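Local coordinates for protein cystatin-F (Homo sapiens, PDB 2CH9) that inhibits papain and cathepsin L, less tightly than other cystatins do, and forms a disulfide-linked homodimer that may take part in immune regulation, at residues 46-51 with 79-84; 75-80 with 99-104. One frame throughout, in Å; residues are numbered along the deposited sequence.

Interaction 1. Residues 46-51 with 79-84; sequences NDMFLF and TCKKNQ. With FUL (beta-L-fucopyranose), chain B.
Phe49 and Lys81 face each other as an antiparallel non-hydrogen-bonded pair, with their CA atoms 4.3 Å apart. Two backbone bonds flank the pair: Lys82 N to Met48 O at 3.0 Å and Leu50 N to Cys80 O at 2.8 Å. The side chains of the pair diverge. CE1 of Phe49 still meets CG of Lys81 at 3.8 Å. The Cys80 carbonyl lies at the edge of the Phe49 ring, and Met48 CG packs over one face, toward the rim. The Met48 chain is bent at chi2 and chi3. This brings its CE tightly against CE and NZ of the extended Lys81 chain. Leu50 CD2 lies 3.8 Å from Lys82 CG, the two side chains crossing at about a right angle. Lys82 then runs on, extended, past the Asp47 carbonyl. Its NZ donates to water 1 at 2.7 Å and to Asn42 O of helix 28-44. The water donates to Asn46 OD1, and Asn46 ND2 donates to O4 of the fucose. Asp47 OD2 accepts from Phe49 N in an Asx turn, while OD1 forms a salt bridge with Arg77. Two nearly straight backbone bonds thus fix this surface pairing, and Lys82 is probably steadied beside the glycan.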
loop_
_atom_site.group_PDB
_atom_site.type_symbol
_atom_site.label_atom_id
_atom_site.label_comp_id
_atom_site.label_asym_id
_atom_site.label_seq_id
_atom_site.Cartn_x
_atom_site.Cartn_y
_atom_site.Cartn_z
ATOM N N ASN A 46 -18.022 9.578 -15.039
ATOM C CA ASN A 46 -19.017 10.449 -15.645
ATOM C C ASN A 46 -20.438 9.978 -15.454
ATOM O O ASN A 46 -21.209 9.942 -16.404
ATOM C CB ASN A 46 -18.758 10.606 -17.143
ATOM C CG ASN A 46 -17.507 11.388 -17.435
ATOM O OD1 ASN A 46 -17.550 12.615 -17.599
ATOM N ND2 ASN A 46 -16.370 10.687 -17.484
ATOM N N ASP A 47 -20.795 9.610 -14.234
ATOM C CA ASP A 47 -22.178 9.281 -13.945
ATOM C C ASP A 47 -22.972 10.582 -13.934
ATOM O O ASP A 47 -22.397 11.678 -13.854
ATOM C CB ASP A 47 -22.297 8.570 -12.592
ATOM C CG ASP A 47 -23.577 7.758 -12.470
ATOM O OD1 ASP A 47 -23.675 6.679 -13.094
ATOM O OD2 ASP A 47 -24.491 8.198 -11.748
ATOM N N MET A 48 -24.291 10.473 -14.011
ATOM C CA MET A 48 -25.120 11.653 -13.913
ATOM C C MET A 48 -25.446 11.986 -12.448
ATOM O O MET A 48 -25.819 13.115 -12.125
ATOM C CB MET A 48 -26.350 11.508 -14.813
ATOM C CG MET A 48 -27.690 11.343 -14.145
ATOM S SD MET A 48 -28.910 12.151 -15.200
ATOM C CE MET A 48 -28.328 13.857 -15.152
ATOM N N PHE A 49 -25.278 11.000 -11.571
ATOM C CA PHE A 49 -25.456 11.186 -10.130
ATOM C C PHE A 49 -24.150 11.057 -9.348
ATOM O O PHE A 49 -23.211 10.382 -9.784
ATOM C CB PHE A 49 -26.478 10.190 -9.577
ATOM C CG PHE A 49 -27.872 10.379 -10.114
ATOM C CD1 PHE A 49 -28.680 11.410 -9.645
ATOM C CD2 PHE A 49 -28.379 9.516 -11.079
ATOM C CE1 PHE A 49 -29.972 11.587 -10.136
ATOM C CE2 PHE A 49 -29.679 9.689 -11.579
ATOM C CZ PHE A 49 -30.472 10.725 -11.106
ATOM N N LEU A 50 -24.101 11.706 -8.188
ATOM C CA LEU A 50 -22.986 11.528 -7.265
ATOM C C LEU A 50 -23.121 10.199 -6.503
ATOM O O LEU A 50 -24.227 9.760 -6.169
ATOM C CB LEU A 50 -22.905 12.682 -6.255
ATOM C CG LEU A 50 -22.623 14.123 -6.673
ATOM C CD1 LEU A 50 -22.807 15.029 -5.459
ATOM C CD2 LEU A 50 -21.225 14.280 -7.261
ATOM N N PHE A 51 -21.986 9.572 -6.221
ATOM C CA PHE A 51 -21.955 8.395 -5.363
ATOM C C PHE A 51 -21.538 8.811 -3.964
ATOM O O PHE A 51 -20.950 9.871 -3.789
ATOM C CB PHE A 51 -20.993 7.353 -5.926
ATOM C CG PHE A 51 -21.568 6.541 -7.054
ATOM C CD1 PHE A 51 -21.924 7.142 -8.260
ATOM C CD2 PHE A 51 -21.733 5.163 -6.919
ATOM C CE1 PHE A 51 -22.452 6.381 -9.315
ATOM C CE2 PHE A 51 -22.260 4.394 -7.962
ATOM C CZ PHE A 51 -22.619 5.003 -9.163
ATOM N N THR A 79 -29.256 10.180 -5.024
ATOM C CA THR A 79 -30.259 10.872 -5.833
ATOM C C THR A 79 -29.838 12.314 -6.157
ATOM O O THR A 79 -30.630 13.093 -6.696
ATOM C CB THR A 79 -31.636 10.908 -5.123
ATOM O OG1 THR A 79 -31.510 11.602 -3.878
ATOM C CG2 THR A 79 -32.163 9.503 -4.868
ATOM N N CYS A 80 -28.599 12.666 -5.813
ATOM C CA CYS A 80 -28.072 13.998 -6.071
ATOM C C CYS A 80 -27.325 14.017 -7.372
ATOM O O CYS A 80 -26.398 13.244 -7.570
ATOM C CB CYS A 80 -27.088 14.413 -4.993
ATOM S SG CYS A 80 -27.752 14.893 -3.408
ATOM N N LYS A 81 -27.713 14.937 -8.247
ATOM C CA LYS A 81 -27.044 15.097 -9.532
ATOM C C LYS A 81 -25.640 15.686 -9.377
ATOM O O LYS A 81 -25.380 16.511 -8.487
ATOM C CB LYS A 81 -27.904 15.924 -10.491
ATOM C CG LYS A 81 -29.040 15.123 -11.113
ATOM C CD LYS A 81 -29.620 15.838 -12.315
ATOM C CE LYS A 81 -30.751 15.037 -12.930
ATOM N NZ LYS A 81 -31.108 15.531 -14.300
ATOM N N LYS A 82 -24.734 15.212 -10.227
ATOM C CA LYS A 82 -23.382 15.738 -10.323
ATOM C C LYS A 82 -23.430 17.170 -10.894
ATOM O O LYS A 82 -24.411 17.544 -11.533
ATOM C CB LYS A 82 -22.561 14.820 -11.229
ATOM C CG LYS A 82 -21.078 14.908 -10.985
ATOM C CD LYS A 82 -20.280 13.869 -11.757
ATOM C CE LYS A 82 -18.843 14.362 -11.893
ATOM N NZ LYS A 82 -17.996 13.469 -12.725
ATOM N N ASN A 83 -22.389 17.967 -10.642
ATOM C CA ASN A 83 -22.264 19.318 -11.232
ATOM C C ASN A 83 -23.366 20.323 -10.836
ATOM O O ASN A 83 -23.669 21.270 -11.585
ATOM C CB ASN A 83 -22.114 19.242 -12.768
ATOM C CG ASN A 83 -20.833 18.522 -13.213
ATOM O OD1 ASN A 83 -20.837 17.764 -14.185
ATOM N ND2 ASN A 83 -19.738 18.763 -12.504
ATOM N N GLN A 84 -23.950 20.121 -9.656
ATOM C CA GLN A 84 -24.936 21.069 -9.106
ATOM C C GLN A 84 -24.501 21.613 -7.739
ATOM O O GLN A 84 -25.294 22.264 -7.045
ATOM C CB GLN A 84 -26.348 20.456 -9.053
ATOM C CG GLN A 84 -26.944 20.127 -10.439
ATOM C CD GLN A 84 -28.453 19.859 -10.431
ATOM O OE1 GLN A 84 -29.127 19.995 -9.408
ATOM N NE2 GLN A 84 -28.985 19.482 -11.587
HETATM C C1 FUL B . -11.816 13.932 -16.141
HETATM C C2 FUL B . -11.329 12.900 -17.158
HETATM O O2 FUL B . -9.977 13.080 -17.534
HETATM C C3 FUL B . -11.559 11.602 -16.377
HETATM O O3 FUL B . -11.032 10.474 -17.049
HETATM C C4 FUL B . -13.064 11.477 -16.065
HETATM O O4 FUL B . -13.754 11.179 -17.263
HETATM C C5 FUL B . -13.618 12.767 -15.409
HETATM C C6 FUL B . -15.130 12.797 -15.234
HETATM O O5 FUL B . -13.227 13.928 -16.130
HETATM O O HOH W 1 -18.658 14.317 -15.173
#

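Interaction 2. Residues 75-80 with 99-104; sequences IGRTTC and LKQTLS
Arg77 NH1 donates to Leu99 O at 2.7 Å, and the backbone N of the same arginine donates to Gln101 O at 2.9 Å. The Leu99 oxygen lies nearly in the guanidinium plane, at its edge. The donor, in contrast, stands above the Leu99 carbonyl plane. CG of Arg77 is anti to the backbone N (chi1 -173°), and the chain bends at chi3 (-81°), which brings the guanidinium to the Leu99 carbonyl. Gln101 CB lies over one face of the group, 3.5 Å from NH1. The glutamine amide beyond it is turned 47° from the guanidinium plane. Arg77 NH2 forms a salt bridge with Asp47 OD1. Water 2 donates to Arg77 O and accepts from Gln101 N, so it bridges the two backbones next to the Arg77 N to Gln101 O bond.

Further along, Ile75 and Leu103 form an antiparallel hydrogen-bonded pair. Each N donates to the other's O at 2.9 Å, in the carbonyl plane. Ile75 CG1 packs on Leu103 CB at 3.8 Å, and both side chains are buried. Gly76 and Thr102 pair without hydrogen bonds, and Gly76 CA makes a CH...O contact of 3.3 Å with Gln101 O. Thr102 CG2 lies 3.2 Å from Ile75 O.

The contact joins strands 67-78 and 102-112, neighbours in the antiparallel cystatin sheet. Ile75 and Leu103 lie against helix 28-44, where both touch Phe41. Phe51 of strand 49-63 touches Arg77 and Leu103. Leu103 also packs on Leu11 of the second subunit.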
loop_
_atom_site.group_PDB
_atom_site.type_symbol
_atom_site.label_atom_id
_atom_site.label_comp_id
_atom_site.label_asym_id
_atom_site.label_seq_id
_atom_site.Cartn_x
_atom_site.Cartn_y
_atom_site.Cartn_z
ATOM N N ILE A 75 -19.447 1.846 -2.105
ATOM C CA ILE A 75 -20.034 3.121 -2.510
ATOM C C ILE A 75 -21.332 2.879 -3.267
ATOM O O ILE A 75 -21.482 1.851 -3.924
ATOM C CB ILE A 75 -19.058 3.970 -3.347
ATOM C CG1 ILE A 75 -18.725 3.284 -4.680
ATOM C CG2 ILE A 75 -17.775 4.255 -2.542
ATOM C CD1 ILE A 75 -17.997 4.193 -5.654
ATOM N N GLY A 76 -22.271 3.815 -3.153
ATOM C CA GLY A 76 -23.573 3.674 -3.786
ATOM C C GLY A 76 -24.056 4.947 -4.449
ATOM O O GLY A 76 -23.736 6.055 -4.000
ATOM N N ARG A 77 -24.835 4.790 -5.520
ATOM C CA ARG A 77 -25.382 5.937 -6.235
ATOM C C ARG A 77 -26.430 6.648 -5.380
ATOM O O ARG A 77 -27.295 6.003 -4.789
ATOM C CB ARG A 77 -25.969 5.515 -7.582
ATOM C CG ARG A 77 -26.392 6.701 -8.438
ATOM C CD ARG A 77 -27.073 6.290 -9.733
ATOM N NE ARG A 77 -26.124 5.916 -10.784
ATOM C CZ ARG A 77 -26.160 4.772 -11.461
ATOM N NH1 ARG A 77 -27.107 3.872 -11.218
ATOM N NH2 ARG A 77 -25.252 4.526 -12.400
ATOM N N THR A 78 -26.323 7.976 -5.297
ATOM C CA THR A 78 -27.302 8.801 -4.588
ATOM C C THR A 78 -28.285 9.448 -5.567
ATOM O O THR A 78 -28.158 9.301 -6.785
ATOM C CB THR A 78 -26.630 9.923 -3.752
ATOM O OG1 THR A 78 -26.077 10.911 -4.627
ATOM C CG2 THR A 78 -25.539 9.375 -2.861
ATOM N N THR A 79 -29.256 10.180 -5.024
ATOM C CA THR A 79 -30.259 10.872 -5.833
ATOM C C THR A 79 -29.838 12.314 -6.157
ATOM O O THR A 79 -30.630 13.093 -6.696
ATOM C CB THR A 79 -31.636 10.908 -5.123
ATOM O OG1 THR A 79 -31.510 11.602 -3.878
ATOM C CG2 THR A 79 -32.163 9.503 -4.868
ATOM N N CYS A 80 -28.599 12.666 -5.813
ATOM C CA CYS A 80 -28.072 13.998 -6.071
ATOM C C CYS A 80 -27.325 14.017 -7.372
ATOM O O CYS A 80 -26.398 13.244 -7.570
ATOM C CB CYS A 80 -27.088 14.413 -4.993
ATOM S SG CYS A 80 -27.752 14.893 -3.408
ATOM N N LEU A 99 -32.092 2.467 -10.692
ATOM C CA LEU A 99 -31.013 3.432 -10.516
ATOM C C LEU A 99 -30.067 3.064 -9.371
ATOM O O LEU A 99 -28.994 3.651 -9.239
ATOM C CB LEU A 99 -31.573 4.855 -10.361
ATOM C CG LEU A 99 -32.319 5.436 -11.574
ATOM C CD1 LEU A 99 -33.020 6.742 -11.218
ATOM C CD2 LEU A 99 -31.395 5.626 -12.780
ATOM N N LYS A 100 -30.469 2.092 -8.551
ATOM C CA LYS A 100 -29.602 1.547 -7.503
ATOM C C LYS A 100 -28.350 0.921 -8.112
ATOM O O LYS A 100 -28.443 0.022 -8.950
ATOM C CB LYS A 100 -30.333 0.480 -6.682
ATOM C CG LYS A 100 -31.068 0.976 -5.445
ATOM C CD LYS A 100 -31.041 -0.102 -4.349
ATOM C CE LYS A 100 -32.045 0.174 -3.226
ATOM N NZ LYS A 100 -33.452 -0.194 -3.589
ATOM N N GLN A 101 -27.185 1.411 -7.696
ATOM C CA GLN A 101 -25.907 0.827 -8.099
ATOM C C GLN A 101 -24.891 0.911 -6.968
ATOM O O GLN A 101 -24.674 1.984 -6.395
ATOM C CB GLN A 101 -25.358 1.491 -9.366
ATOM C CG GLN A 101 -23.972 0.993 -9.749
ATOM C CD GLN A 101 -23.647 1.174 -11.217
ATOM O OE1 GLN A 101 -22.632 1.783 -11.568
ATOM N NE2 GLN A 101 -24.502 0.640 -12.086
ATOM N N THR A 102 -24.281 -0.229 -6.655
ATOM C CA THR A 102 -23.254 -0.295 -5.630
ATOM C C THR A 102 -21.959 -0.842 -6.213
ATOM O O THR A 102 -21.975 -1.732 -7.066
ATOM C CB THR A 102 -23.708 -1.151 -4.426
ATOM O OG1 THR A 102 -24.954 -0.653 -3.934
ATOM C CG2 THR A 102 -22.695 -1.096 -3.287
ATOM N N LEU A 103 -20.840 -0.288 -5.756
ATOM C CA LEU A 103 -19.521 -0.801 -6.103
ATOM C C LEU A 103 -18.733 -1.138 -4.857
ATOM O O LEU A 103 -18.875 -0.472 -3.828
ATOM C CB LEU A 103 -18.728 0.219 -6.923
ATOM C CG LEU A 103 -19.169 0.469 -8.368
ATOM C CD1 LEU A 103 -20.148 1.639 -8.422
ATOM C CD2 LEU A 103 -17.967 0.745 -9.248
ATOM N N SER A 104 -17.906 -2.174 -4.967
ATOM C CA SER A 104 -16.910 -2.503 -3.959
ATOM C C SER A 104 -15.575 -1.928 -4.391
ATOM O O SER A 104 -15.069 -2.255 -5.473
ATOM C CB SER A 104 -16.760 -4.020 -3.793
ATOM O OG SER A 104 -17.964 -4.625 -3.354
HETATM O O HOH W 2 -27.756 2.999 -5.089
#

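The centres of interactions 1 and 2 are 10 Å apart, and the two share the corner at Thr79 and Cys80. Interaction 2 joins strand 67-78 to 102-112, while interaction 1 pairs the chain just beyond the corner with the start of strand 49-63. Asp47 OD1 and Arg77 NH2 form a salt bridge of 2.8 Å between them. Thr78 OG1 is 2.7 Å from Leu50 O, a probable hydrogen bond. The Cys80-Cys91 disulfide ties the corner to the following loop. Both contacts lie away from the reactive site at Gly18 and the secondary contact area, residues 62-66. Separate glycans border them: one, attached at Asn43, near Asn46 and Lys82, the other, attached at Asn96, near Leu99.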